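Local coordinates for histidine kinase (Caulobacter vibrioides, PDB 6TNE), which probably passes phosphoryl groups along a two-component signalling pathway as a hybrid histidine kinase, here represented by its receiver domain, at residues Leu49-Val54 against Met78-Tyr83. Sequence-based numbering, arbitrary orientation.
Sequences LLISDV and MFISGY
Met-78 runs out with CG opposite its backbone N (chi1 -180°), then bends about CG-SD (chi3 53°), which brings the CE methyl alongside the CG1-CD1 arm of Ile-51. Ile-51 is extended to CD1 (chi2 175°), and the two side chains lie side by side. Met-78 CE sits 3.3 Å from both Ile-51 CD1 and Ile-51 CG1, tighter than usual carbon contact. These are neighbouring parallel strands of a CheY-like receiver domain, joined by a beta-alpha-beta crossover through helix 61-72. Backbone bonds run from Met-78 N to Leu-50 O (2.8 Å), from Ser-52 N to Met-78 O and from Ile-80 N to Ser-52 O. A weak bond from Val-54 N to Ile-80 O closes the pairing.

Ile-80 lies on the same sheet face as Ile-51 and Met-78, and its CG2 methyl touches Ile-51 CG2 at 4.0 Å. Helix 107-118 packs against Met-78 on this face. On the other face, the Phe-79 ring has Ser-52 O near its plane, at its edge. Val-54 crosses Phe-79 at about a right angle, with Val-54 CG2 3.8 Å from Phe-79 CB.

Asp-53 stands at the strand end, where receiver domains carry their phosphorylatable aspartate; this role is inferred from the family. Its OD1 forms a salt bridge with Lys-103, while OD2 lies near the acidic Glu-7 and Asp-8. Asp-53 OD1 and Ile-80 O are two acceptors 3.0 Å apart, with no bond between them. Ser-81 OG accepts from Tyr-83 N in an ST turn. One water links the two strand ends: it donates to Asp-53 OD1 at 2.6 Å and hydrogen-bonds Ser-81 OG at 2.8 Å.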
loop_
_atom_site.group_PDB
_atom_site.type_symbol
_atom_site.label_atom_id
_atom_site.label_comp_id
_atom_site.label_asym_id
_atom_site.label_seq_id
_atom_site.Cartn_x
_atom_site.Cartn_y
_atom_site.Cartn_z
ATOM N N LEU A 49 -6.456 -3.542 -0.045
ATOM C CA LEU A 49 -5.905 -2.246 -0.402
ATOM C C LEU A 49 -4.409 -2.408 -0.562
ATOM O O LEU A 49 -3.766 -3.021 0.302
ATOM C CB LEU A 49 -6.187 -1.228 0.722
ATOM C CG LEU A 49 -5.579 0.177 0.575
ATOM C CD1 LEU A 49 -6.119 0.954 -0.611
ATOM C CD2 LEU A 49 -5.784 0.976 1.843
ATOM N N LEU A 50 -3.844 -1.815 -1.604
ATOM C CA LEU A 50 -2.405 -1.660 -1.742
ATOM C C LEU A 50 -2.067 -0.201 -1.456
ATOM O O LEU A 50 -2.679 0.686 -2.058
ATOM C CB LEU A 50 -1.979 -1.965 -3.186
ATOM C CG LEU A 50 -0.523 -1.656 -3.540
ATOM C CD1 LEU A 50 0.440 -2.451 -2.715
ATOM C CD2 LEU A 50 -0.278 -1.843 -5.015
ATOM N N ILE A 51 -1.112 0.041 -0.566
ATOM C CA ILE A 51 -0.542 1.368 -0.357
ATOM C C ILE A 51 0.917 1.246 -0.747
ATOM O O ILE A 51 1.607 0.358 -0.232
ATOM C CB ILE A 51 -0.642 1.831 1.098
ATOM C CG1 ILE A 51 -2.104 1.880 1.551
ATOM C CG2 ILE A 51 0.004 3.225 1.216
ATOM C CD1 ILE A 51 -2.261 2.222 3.038
ATOM N N SER A 52 1.399 2.065 -1.684
ATOM C CA SER A 52 2.780 1.935 -2.115
ATOM C C SER A 52 3.421 3.282 -2.307
ATOM O O SER A 52 2.822 4.198 -2.891
ATOM C CB SER A 52 2.858 1.186 -3.446
ATOM O OG SER A 52 4.204 0.954 -3.842
ATOM N N ASP A 53 4.670 3.401 -1.869
ATOM C CA ASP A 53 5.530 4.500 -2.285
ATOM C C ASP A 53 5.726 4.442 -3.792
ATOM O O ASP A 53 5.618 3.382 -4.414
ATOM C CB ASP A 53 6.880 4.393 -1.539
ATOM C CG ASP A 53 7.689 5.698 -1.490
ATOM O OD1 ASP A 53 7.159 6.749 -1.880
ATOM O OD2 ASP A 53 8.896 5.634 -1.132
ATOM N N VAL A 54 5.950 5.599 -4.394
ATOM C CA VAL A 54 6.162 5.681 -5.841
ATOM C C VAL A 54 7.596 5.333 -6.202
ATOM O O VAL A 54 7.834 4.438 -7.027
ATOM C CB VAL A 54 5.700 7.057 -6.382
ATOM C CG1 VAL A 54 6.045 7.180 -7.882
ATOM C CG2 VAL A 54 4.210 7.208 -6.134
ATOM N N MET A 78 -3.412 3.013 -3.426
ATOM C CA MET A 78 -3.087 4.362 -2.998
ATOM C C MET A 78 -1.592 4.536 -3.077
ATOM O O MET A 78 -0.836 3.798 -2.413
ATOM C CB MET A 78 -3.519 4.536 -1.566
ATOM C CG MET A 78 -3.236 5.890 -1.022
ATOM S SD MET A 78 -3.938 6.227 0.583
ATOM C CE MET A 78 -3.405 4.900 1.583
ATOM N N PHE A 79 -1.136 5.451 -3.909
ATOM C CA PHE A 79 0.269 5.797 -4.005
ATOM C C PHE A 79 0.579 6.934 -3.070
ATOM O O PHE A 79 -0.223 7.855 -2.920
ATOM C CB PHE A 79 0.616 6.188 -5.434
ATOM C CG PHE A 79 0.645 5.016 -6.363
ATOM C CD1 PHE A 79 1.553 3.956 -6.148
ATOM C CD2 PHE A 79 -0.251 4.920 -7.404
ATOM C CE1 PHE A 79 1.560 2.836 -6.983
ATOM C CE2 PHE A 79 -0.258 3.793 -8.221
ATOM C CZ PHE A 79 0.641 2.770 -8.016
ATOM N N ILE A 80 1.755 6.889 -2.486
ATOM C CA ILE A 80 2.253 7.926 -1.602
ATOM C C ILE A 80 3.591 8.410 -2.147
ATOM O O ILE A 80 4.389 7.624 -2.661
ATOM C CB ILE A 80 2.356 7.448 -0.137
ATOM C CG1 ILE A 80 3.341 6.292 0.072
ATOM C CG2 ILE A 80 0.948 7.046 0.398
ATOM C CD1 ILE A 80 3.509 5.893 1.488
ATOM N N SER A 81 3.857 9.708 -2.021
ATOM C CA SER A 81 5.165 10.208 -2.450
ATOM C C SER A 81 5.334 11.626 -1.959
ATOM O O SER A 81 4.353 12.366 -1.818
ATOM C CB SER A 81 5.346 10.253 -3.981
ATOM O OG SER A 81 6.677 10.643 -4.325
ATOM N N GLY A 82 6.606 12.006 -1.729
ATOM C CA GLY A 82 6.962 13.388 -1.465
ATOM C C GLY A 82 7.038 14.241 -2.700
ATOM O O GLY A 82 7.177 15.463 -2.580
ATOM N N TYR A 83 6.992 13.620 -3.891
ATOM C CA TYR A 83 6.929 14.335 -5.167
ATOM C C TYR A 83 5.529 14.728 -5.644
ATOM O O TYR A 83 4.575 13.959 -5.519
ATOM C CB TYR A 83 7.633 13.496 -6.211
ATOM C CG TYR A 83 9.074 13.329 -5.802
ATOM C CD1 TYR A 83 10.025 14.280 -6.130
ATOM C CD2 TYR A 83 9.466 12.255 -5.006
ATOM C CE1 TYR A 83 11.336 14.142 -5.713
ATOM C CE2 TYR A 83 10.759 12.118 -4.566
ATOM C CZ TYR A 83 11.699 13.059 -4.929
ATOM O OH TYR A 83 13.003 12.919 -4.502
HETATM O O HOH W 1 8.042 8.327 -3.743
#